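Local coordinates for A1 protein (PDB 3RLK) that is the read-through form of the phage Qbeta coat protein, whose C-terminal extension forms a beta-barrel domain, and probably serves as a minor virion component needed for infection, at residues 16-21 and 159-164; 63-68 and 183-188; 114-119 and 176-181. One frame throughout, in Å; residues are numbered along the deposited sequence.

Overall arrangement
Interaction 2 is the buried contact of the three, interaction 3 is partly buried, and interaction 1 lies on the surface. All three involve the chain from strand 154-159 through strand 183-188: its outgoing loop at 159-164, the turn at 176-181 and the returning strand itself. They therefore meet: R161 N probably bonds K180 O between interactions 1 and 3, F159 packs on Q184 between 1 and 2, and I183 touches Y115 between 2 and 3. The buried interaction 2 is apolar, whereas interactions 1 and 3, which include exposed residues, each combine aromatic packing with backbone hydrogen bonds and a salt bridge.

Interaction 1 (16-21 and 159-164); sequences DPPIDP and FWRDPS
R161 bends at chi3 (70°), and the turn brings its guanidinium back along 16-21, while F159, with CG anti to the backbone N (chi1 180°), sets one face of its ring against P21. The R161 backbone holds on as well: I19 N donates to R161 O at 3.0 Å, nearly straight at 172°. In return R161 NE reaches I19 O at 2.9 Å, so the two residues are bonded in both directions. Farther out on the same guanidinium, NH2 meets D20 OD1 at 2.8 Å in a salt bridge, nearly along the carboxylate C-O axis, and P18 CB covers one guanidinium face. P21 CA sits over the middle of the F159 ring, 3.6 Å from its centroid, a CH-pi contact. I19 CG2 comes to the edge of that ring, 3.8 Å from CE2. At the other end the P163 ring leans on backbone carbonyls, its CB 3.4 Å from P17 O. Y96 also meets the F159 ring edge-to-face. Segment 16-21 runs nearly antiparallel to 159-164; D16 and the prolines are close to polyproline II, I19 and D20 more beta-like, in an extended, proline-rich N-terminal part of the read-through domain packed on the loop after strand 154-159.

Interaction 2 (63-68 and 183-188); sequences FDVALK and IQAVIV
F63 lays its ring flat on the backbone of strand 183-188, with A185 CA over the ring centre, 3.8 Å from the centroid. This is a CH-pi contact to the main chain as much as to a side chain. CB of F63 points toward the strand, and with CG beside the backbone N and anti to the carbonyl carbon (chi1 -54°) the ring turns so that one face meets A185. A185 CB lies over the same face, 3.8 Å from F63 CD2, and the far end of the ring slides on along the chain until F63 CZ is 3.4 Å from V186 N. V65 comes in beside it with one branch: CG2 reaches A185 CB at 4.1 Å. L67 works differently. Its CG is anti to the backbone N (chi1 178°), and a turn at chi2 swings CD1 across I187 at about a right angle, 3.8 Å from I187 CB. I187 has CG1 between the backbone N and the carbonyl carbon (chi1 63°), which helps set CG2 and CD1 round this one methyl, so a single leucine branch rests against most of the isoleucine side chain. Among these apolar groups V186 O is buried without a polar partner, F63 CE2 lying 3.5 Å from it. Strand 183-188 is an outermost strand of a three-stranded antiparallel sheet, and it pairs with 154-159, the ladder interrupted by a classic beta bulge where Q184 and A185 both face V157. Y28 of strand 28-29 packs against F63, L67 and I187, while L135 of strand 129-135 touches both F63 and V186.

Interaction 3 (114-119 and 176-181); sequences KYDIRE and FDKTKC
Y115 lies flat against the D177-K178 peptide group: K178 N stands over the centre of its ring, 3.7 Å above the plane, and D177 C lies over the same face nearer the rim. That amide is already engaged, since K178 N donates to K114 O at 2.8 Å. Y115 CB points away from 176-181, but with CG anti to the carbonyl carbon (chi1 -74°) the ring returns alongside the turn. At its end the hydroxyl donates to C181 O, 2.7 Å from Y115 OH and close to the ring plane. F176 CB sits at the tyrosine edge, 3.7 Å from Y115 OH, and the hydroxyl lies at the edge of the F176 ring. K178 runs past Y115 the opposite way. Its CG lies between the backbone N and the carbonyl carbon (chi1 72°), and an extended chain carries NZ to D116 OD2 at 2.7 Å, a salt bridge made on the syn side of the carboxylate, somewhat out of its plane. The turn is tied internally by D177, whose OD1 accepts from K180 N at 2.8 Å in an Asx motif, while D177 O takes C181 N at 2.9 Å. K114 packs its CB on D177 CB at 3.7 Å, and its NZ goes on to T174 O. Buried Y115 has its hydroxyl satisfied by C181 O, and that bond, with the peptide over one face, probably limits how the ring shifts. The D116-K178 salt bridge ties the turn to the chain before strand 117-121, but K178 is exposed and D116 partly so; solvent probably weakens it.

Interaction 1 (16-21 and 159-164)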
loop_
_atom_site.group_PDB
_atom_site.type_symbol
_atom_site.label_atom_id
_atom_site.label_comp_id
_atom_site.label_asym_id
_atom_site.label_seq_id
_atom_site.Cartn_x
_atom_site.Cartn_y
_atom_site.Cartn_z
ATOM N N ASP A 16 11.085 22.637 -6.533
ATOM C CA ASP A 16 9.944 22.416 -7.427
ATOM C C ASP A 16 8.770 21.910 -6.589
ATOM O O ASP A 16 8.984 21.199 -5.632
ATOM C CB ASP A 16 10.291 21.459 -8.546
ATOM C CG ASP A 16 11.290 22.060 -9.523
ATOM O OD1 ASP A 16 11.314 23.333 -9.696
ATOM O OD2 ASP A 16 12.066 21.270 -10.100
ATOM N N PRO A 17 7.568 22.389 -6.881
ATOM C CA PRO A 17 6.349 22.105 -6.085
ATOM C C PRO A 17 5.895 20.680 -6.311
ATOM O O PRO A 17 6.182 20.106 -7.358
ATOM C CB PRO A 17 5.314 23.092 -6.628
ATOM C CG PRO A 17 5.995 24.005 -7.546
ATOM C CD PRO A 17 7.326 23.365 -7.960
ATOM N N PRO A 18 5.232 20.068 -5.312
ATOM C CA PRO A 18 4.927 18.647 -5.431
ATOM C C PRO A 18 3.789 18.465 -6.432
ATOM O O PRO A 18 3.106 19.437 -6.818
ATOM C CB PRO A 18 4.416 18.253 -4.017
ATOM C CG PRO A 18 3.776 19.500 -3.509
ATOM C CD PRO A 18 4.732 20.639 -4.058
ATOM N N ILE A 19 3.582 17.224 -6.851
ATOM C CA ILE A 19 2.504 16.887 -7.786
ATOM C C ILE A 19 1.285 16.374 -7.006
ATOM O O ILE A 19 1.455 15.593 -6.064
ATOM C CB ILE A 19 3.031 15.789 -8.785
ATOM C CG1 ILE A 19 4.378 16.248 -9.408
ATOM C CG2 ILE A 19 1.899 15.388 -9.803
ATOM C CD1 ILE A 19 5.159 15.118 -10.071
ATOM N N ASP A 20 0.078 16.811 -7.365
ATOM C CA ASP A 20 -1.100 16.409 -6.575
ATOM C C ASP A 20 -1.935 15.332 -7.278
ATOM O O ASP A 20 -2.072 15.370 -8.482
ATOM C CB ASP A 20 -1.970 17.600 -6.288
ATOM C CG ASP A 20 -1.211 18.711 -5.570
ATOM O OD1 ASP A 20 -0.431 18.413 -4.648
ATOM O OD2 ASP A 20 -1.381 19.887 -5.975
ATOM N N PRO A 21 -2.491 14.369 -6.511
ATOM C CA PRO A 21 -3.260 13.368 -7.226
ATOM C C PRO A 21 -4.535 13.990 -7.816
ATOM O O PRO A 21 -4.979 14.999 -7.298
ATOM C CB PRO A 21 -3.553 12.298 -6.136
ATOM C CG PRO A 21 -3.399 12.954 -4.861
ATOM C CD PRO A 21 -2.332 14.037 -5.078
ATOM N N PHE A 159 0.443 7.184 -5.427
ATOM C CA PHE A 159 0.513 8.229 -6.410
ATOM C C PHE A 159 1.784 9.010 -6.162
ATOM O O PHE A 159 2.033 9.489 -5.060
ATOM C CB PHE A 159 -0.734 9.108 -6.437
ATOM C CG PHE A 159 -0.673 10.230 -7.475
ATOM C CD1 PHE A 159 -1.304 10.111 -8.715
ATOM C CD2 PHE A 159 0.008 11.431 -7.151
ATOM C CE1 PHE A 159 -1.176 11.124 -9.664
ATOM C CE2 PHE A 159 0.156 12.468 -8.106
ATOM C CZ PHE A 159 -0.451 12.328 -9.328
ATOM N N TRP A 160 2.624 9.082 -7.206
ATOM C CA TRP A 160 3.971 9.653 -7.094
ATOM C C TRP A 160 3.873 11.174 -7.143
ATOM O O TRP A 160 3.416 11.794 -8.194
ATOM C CB TRP A 160 4.858 9.153 -8.261
ATOM C CG TRP A 160 6.236 9.533 -8.053
ATOM C CD1 TRP A 160 6.887 10.613 -8.583
ATOM C CD2 TRP A 160 7.186 8.845 -7.251
ATOM N NE1 TRP A 160 8.188 10.625 -8.155
ATOM C CE2 TRP A 160 8.386 9.579 -7.301
ATOM C CE3 TRP A 160 7.117 7.702 -6.424
ATOM C CZ2 TRP A 160 9.516 9.181 -6.633
ATOM C CZ3 TRP A 160 8.260 7.291 -5.760
ATOM C CH2 TRP A 160 9.436 8.071 -5.834
ATOM N N ARG A 161 4.343 11.780 -6.053
ATOM C CA ARG A 161 4.217 13.229 -5.801
ATOM C C ARG A 161 5.532 13.957 -5.956
ATOM O O ARG A 161 5.546 15.188 -6.001
ATOM C CB ARG A 161 3.710 13.446 -4.360
ATOM C CG ARG A 161 2.294 12.897 -4.225
ATOM C CD ARG A 161 1.626 13.535 -3.035
ATOM N NE ARG A 161 1.328 14.960 -3.265
ATOM C CZ ARG A 161 1.366 15.896 -2.300
ATOM N NH1 ARG A 161 1.648 15.544 -1.014
ATOM N NH2 ARG A 161 1.020 17.194 -2.595
ATOM N N ASP A 162 6.650 13.222 -6.041
ATOM C CA ASP A 162 7.990 13.818 -5.978
ATOM C C ASP A 162 8.341 14.420 -7.350
ATOM O O ASP A 162 8.396 13.700 -8.344
ATOM C CB ASP A 162 9.038 12.769 -5.536
ATOM C CG ASP A 162 10.463 13.358 -5.286
ATOM O OD1 ASP A 162 10.807 14.472 -5.713
ATOM O OD2 ASP A 162 11.285 12.678 -4.637
ATOM N N PRO A 163 8.567 15.762 -7.389
ATOM C CA PRO A 163 8.857 16.385 -8.657
ATOM C C PRO A 163 10.312 16.202 -9.083
ATOM O O PRO A 163 10.656 16.618 -10.193
ATOM C CB PRO A 163 8.572 17.866 -8.385
ATOM C CG PRO A 163 8.961 18.030 -6.837
ATOM C CD PRO A 163 8.343 16.764 -6.309
ATOM N N SER A 164 11.160 15.629 -8.220
ATOM C CA SER A 164 12.588 15.339 -8.579
ATOM C C SER A 164 12.712 14.467 -9.839
ATOM O O SER A 164 11.835 13.675 -10.159
ATOM C CB SER A 164 13.349 14.650 -7.419
ATOM O OG SER A 164 13.036 15.229 -6.160
#

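Interaction 2 (63-68 and 183-188)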
loop_
_atom_site.group_PDB
_atom_site.type_symbol
_atom_site.label_atom_id
_atom_site.label_comp_id
_atom_site.label_asym_id
_atom_site.label_seq_id
_atom_site.Cartn_x
_atom_site.Cartn_y
_atom_site.Cartn_z
ATOM N N PHE A 63 -12.767 3.946 0.159
ATOM C CA PHE A 63 -11.912 5.011 -0.389
ATOM C C PHE A 63 -12.737 5.984 -1.253
ATOM O O PHE A 63 -13.792 5.630 -1.814
ATOM C CB PHE A 63 -10.822 4.410 -1.294
ATOM C CG PHE A 63 -10.009 3.335 -0.625
ATOM C CD1 PHE A 63 -9.036 3.664 0.347
ATOM C CD2 PHE A 63 -10.147 2.005 -0.979
ATOM C CE1 PHE A 63 -8.203 2.663 0.926
ATOM C CE2 PHE A 63 -9.360 1.013 -0.409
ATOM C CZ PHE A 63 -8.401 1.291 0.539
ATOM N N ASP A 64 -12.266 7.239 -1.317
ATOM C CA ASP A 64 -12.969 8.277 -2.063
ATOM C C ASP A 64 -12.359 8.353 -3.464
ATOM O O ASP A 64 -11.956 9.430 -3.918
ATOM C CB ASP A 64 -12.789 9.611 -1.349
ATOM C CG ASP A 64 -13.529 9.671 -0.017
ATOM O OD1 ASP A 64 -14.616 9.043 0.104
ATOM O OD2 ASP A 64 -13.060 10.409 0.882
ATOM N N VAL A 65 -12.209 7.198 -4.089
ATOM C CA VAL A 65 -11.943 7.131 -5.553
ATOM C C VAL A 65 -12.820 6.034 -6.087
ATOM O O VAL A 65 -13.133 5.094 -5.283
ATOM C CB VAL A 65 -10.466 6.762 -5.914
ATOM C CG1 VAL A 65 -9.578 7.878 -5.659
ATOM C CG2 VAL A 65 -9.965 5.459 -5.195
ATOM N N ALA A 66 -13.201 6.108 -7.388
ATOM C CA ALA A 66 -13.843 4.965 -8.095
ATOM C C ALA A 66 -12.737 4.008 -8.513
ATOM O O ALA A 66 -11.613 4.429 -8.817
ATOM C CB ALA A 66 -14.658 5.378 -9.349
ATOM N N LEU A 67 -13.047 2.710 -8.559
ATOM C CA LEU A 67 -12.050 1.803 -9.126
ATOM C C LEU A 67 -11.584 2.311 -10.469
ATOM O O LEU A 67 -10.355 2.302 -10.716
ATOM C CB LEU A 67 -12.619 0.404 -9.319
ATOM C CG LEU A 67 -11.688 -0.624 -9.948
ATOM C CD1 LEU A 67 -10.469 -0.900 -9.063
ATOM C CD2 LEU A 67 -12.564 -1.880 -10.035
ATOM N N LYS A 68 -12.502 2.732 -11.333
ATOM C CA LYS A 68 -12.033 3.097 -12.699
ATOM C C LYS A 68 -11.028 4.263 -12.639
ATOM O O LYS A 68 -10.229 4.409 -13.579
ATOM C CB LYS A 68 -13.165 3.410 -13.673
ATOM C CG LYS A 68 -13.956 4.724 -13.443
ATOM C CD LYS A 68 -14.754 5.153 -14.650
ATOM C CE LYS A 68 -14.846 6.676 -14.688
ATOM N NZ LYS A 68 -15.829 7.198 -13.682
ATOM N N ILE A 183 -0.141 6.067 -0.323
ATOM C CA ILE A 183 -1.139 5.081 -0.793
ATOM C C ILE A 183 -2.454 5.778 -0.981
ATOM O O ILE A 183 -2.895 6.540 -0.097
ATOM C CB ILE A 183 -1.253 3.881 0.223
ATOM C CG1 ILE A 183 0.145 3.245 0.390
ATOM C CG2 ILE A 183 -2.477 2.918 -0.144
ATOM C CD1 ILE A 183 0.326 2.302 1.602
ATOM N N GLN A 184 -3.121 5.480 -2.084
ATOM C CA GLN A 184 -4.435 6.092 -2.412
ATOM C C GLN A 184 -5.517 5.076 -2.210
ATOM O O GLN A 184 -6.656 5.440 -1.880
ATOM C CB GLN A 184 -4.456 6.470 -3.879
ATOM C CG GLN A 184 -3.292 7.366 -4.390
ATOM C CD GLN A 184 -3.287 8.686 -3.658
ATOM O OE1 GLN A 184 -2.386 8.956 -2.859
ATOM N NE2 GLN A 184 -4.369 9.429 -3.793
ATOM N N ALA A 185 -5.220 3.805 -2.496
ATOM C CA ALA A 185 -6.239 2.745 -2.359
ATOM C C ALA A 185 -5.634 1.352 -2.469
ATOM O O ALA A 185 -4.497 1.191 -2.939
ATOM C CB ALA A 185 -7.369 2.915 -3.388
ATOM N N VAL A 186 -6.385 0.339 -2.004
ATOM C CA VAL A 186 -5.991 -1.065 -2.213
ATOM C C VAL A 186 -7.143 -1.592 -3.038
ATOM O O VAL A 186 -8.367 -1.403 -2.679
ATOM C CB VAL A 186 -5.892 -1.915 -0.865
ATOM C CG1 VAL A 186 -5.763 -3.429 -1.206
ATOM C CG2 VAL A 186 -4.700 -1.514 -0.020
ATOM N N ILE A 187 -6.810 -2.243 -4.162
ATOM C CA ILE A 187 -7.860 -2.743 -5.061
ATOM C C ILE A 187 -7.656 -4.215 -5.380
ATOM O O ILE A 187 -6.552 -4.753 -5.170
ATOM C CB ILE A 187 -7.941 -1.923 -6.441
ATOM C CG1 ILE A 187 -6.615 -2.120 -7.195
ATOM C CG2 ILE A 187 -8.072 -0.415 -6.146
ATOM C CD1 ILE A 187 -6.617 -1.487 -8.643
ATOM N N VAL A 188 -8.713 -4.810 -5.939
ATOM C CA VAL A 188 -8.576 -6.036 -6.724
ATOM C C VAL A 188 -8.566 -5.659 -8.242
ATOM O O VAL A 188 -9.543 -5.131 -8.770
ATOM C CB VAL A 188 -9.649 -7.092 -6.358
ATOM C CG1 VAL A 188 -9.548 -8.281 -7.338
ATOM C CG2 VAL A 188 -9.443 -7.671 -4.892
#

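Interaction 3 (114-119 and 176-181)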
loop_
_atom_site.group_PDB
_atom_site.type_symbol
_atom_site.label_atom_id
_atom_site.label_comp_id
_atom_site.label_asym_id
_atom_site.label_seq_id
_atom_site.Cartn_x
_atom_site.Cartn_y
_atom_site.Cartn_z
ATOM N N LYS A 114 9.500 3.288 5.873
ATOM C CA LYS A 114 9.294 4.259 4.773
ATOM C C LYS A 114 7.793 4.362 4.513
ATOM O O LYS A 114 7.328 5.450 4.189
ATOM C CB LYS A 114 9.988 3.773 3.501
ATOM C CG LYS A 114 11.550 3.805 3.641
ATOM C CD LYS A 114 12.128 3.096 2.451
ATOM C CE LYS A 114 13.655 3.256 2.517
ATOM N NZ LYS A 114 14.231 2.212 1.595
ATOM N N TYR A 115 7.042 3.265 4.695
ATOM C CA TYR A 115 5.572 3.336 4.834
ATOM C C TYR A 115 5.248 2.855 6.246
ATOM O O TYR A 115 6.065 2.161 6.835
ATOM C CB TYR A 115 4.882 2.379 3.812
ATOM C CG TYR A 115 4.957 2.942 2.415
ATOM C CD1 TYR A 115 3.930 3.777 1.914
ATOM C CD2 TYR A 115 6.063 2.660 1.592
ATOM C CE1 TYR A 115 4.024 4.342 0.625
ATOM C CE2 TYR A 115 6.165 3.235 0.285
ATOM C CZ TYR A 115 5.097 4.030 -0.186
ATOM O OH TYR A 115 5.164 4.565 -1.462
ATOM N N ASP A 116 4.091 3.203 6.795
ATOM C CA ASP A 116 3.774 2.716 8.155
ATOM C C ASP A 116 3.185 1.318 8.069
ATOM O O ASP A 116 2.148 1.109 7.417
ATOM C CB ASP A 116 2.726 3.603 8.839
ATOM C CG ASP A 116 3.235 5.027 9.068
ATOM O OD1 ASP A 116 4.221 5.153 9.791
ATOM O OD2 ASP A 116 2.630 5.993 8.545
ATOM N N ILE A 117 3.847 0.366 8.723
ATOM C CA ILE A 117 3.493 -1.045 8.617
ATOM C C ILE A 117 3.524 -1.557 10.076
ATOM O O ILE A 117 4.459 -1.240 10.788
ATOM C CB ILE A 117 4.541 -1.777 7.795
ATOM C CG1 ILE A 117 4.838 -1.012 6.481
ATOM C CG2 ILE A 117 4.129 -3.249 7.594
ATOM C CD1 ILE A 117 6.114 -1.546 5.789
ATOM N N ARG A 118 2.491 -2.251 10.533
ATOM C CA ARG A 118 2.502 -2.800 11.933
ATOM C C ARG A 118 2.402 -4.286 11.878
ATOM O O ARG A 118 1.669 -4.841 11.039
ATOM C CB ARG A 118 1.371 -2.205 12.804
ATOM C CG ARG A 118 1.697 -0.768 13.212
ATOM C CD ARG A 118 0.682 -0.187 14.208
ATOM N NE ARG A 118 1.154 1.115 14.666
ATOM C CZ ARG A 118 0.554 1.889 15.579
ATOM N NH1 ARG A 118 -0.517 1.475 16.221
ATOM N NH2 ARG A 118 1.083 3.102 15.857
ATOM N N GLU A 119 3.104 -4.984 12.780
ATOM C CA GLU A 119 2.919 -6.450 12.847
ATOM C C GLU A 119 1.780 -6.786 13.807
ATOM O O GLU A 119 1.740 -6.229 14.925
ATOM C CB GLU A 119 4.214 -7.066 13.388
ATOM C CG GLU A 119 4.277 -8.580 13.181
ATOM C CD GLU A 119 5.703 -9.051 13.037
ATOM O OE1 GLU A 119 6.571 -8.514 13.754
ATOM O OE2 GLU A 119 5.942 -9.925 12.191
ATOM N N PHE A 176 10.920 4.332 -2.814
ATOM C CA PHE A 176 9.575 4.847 -2.456
ATOM C C PHE A 176 9.405 5.042 -0.941
ATOM O O PHE A 176 10.022 4.310 -0.153
ATOM C CB PHE A 176 8.526 3.766 -2.863
ATOM C CG PHE A 176 8.212 3.707 -4.327
ATOM C CD1 PHE A 176 6.888 3.860 -4.783
ATOM C CD2 PHE A 176 9.225 3.503 -5.256
ATOM C CE1 PHE A 176 6.589 3.788 -6.170
ATOM C CE2 PHE A 176 8.954 3.419 -6.662
ATOM C CZ PHE A 176 7.643 3.514 -7.113
ATOM N N ASP A 177 8.583 6.013 -0.556
ATOM C CA ASP A 177 8.200 6.237 0.842
ATOM C C ASP A 177 6.861 6.904 0.894
ATOM O O ASP A 177 6.416 7.392 -0.109
ATOM C CB ASP A 177 9.318 6.922 1.626
ATOM C CG ASP A 177 9.479 8.423 1.314
ATOM O OD1 ASP A 177 8.516 9.172 1.092
ATOM O OD2 ASP A 177 10.637 8.842 1.317
ATOM N N LYS A 178 6.203 6.946 2.047
ATOM C CA LYS A 178 4.852 7.458 2.080
ATOM C C LYS A 178 4.684 8.941 1.766
ATOM O O LYS A 178 3.569 9.344 1.433
ATOM C CB LYS A 178 4.292 7.135 3.483
ATOM C CG LYS A 178 4.950 8.028 4.532
ATOM C CD LYS A 178 4.629 7.462 5.919
ATOM C CE LYS A 178 4.959 8.445 6.974
ATOM N NZ LYS A 178 4.175 8.126 8.212
ATOM N N THR A 179 5.735 9.756 1.901
ATOM C CA THR A 179 5.679 11.171 1.497
ATOM C C THR A 179 5.857 11.380 -0.057
ATOM O O THR A 179 5.069 12.116 -0.665
ATOM C CB THR A 179 6.734 11.933 2.251
ATOM O OG1 THR A 179 6.502 11.637 3.647
ATOM C CG2 THR A 179 6.547 13.445 2.080
ATOM N N LYS A 180 6.820 10.674 -0.637
ATOM C CA LYS A 180 7.014 10.663 -2.078
ATOM C C LYS A 180 5.858 10.028 -2.802
ATOM O O LYS A 180 5.549 10.428 -3.945
ATOM C CB LYS A 180 8.254 9.893 -2.423
ATOM C CG LYS A 180 9.482 10.617 -1.998
ATOM C CD LYS A 180 10.678 9.796 -2.403
ATOM C CE LYS A 180 12.008 10.164 -1.745
ATOM N NZ LYS A 180 13.024 9.199 -2.364
ATOM N N CYS A 181 5.282 8.976 -2.202
ATOM C CA CYS A 181 4.263 8.169 -2.902
ATOM C C CYS A 181 3.175 7.615 -1.965
ATOM O O CYS A 181 3.128 6.395 -1.709
ATOM C CB CYS A 181 4.922 7.056 -3.720
ATOM S SG CYS A 181 3.919 6.176 -4.935
#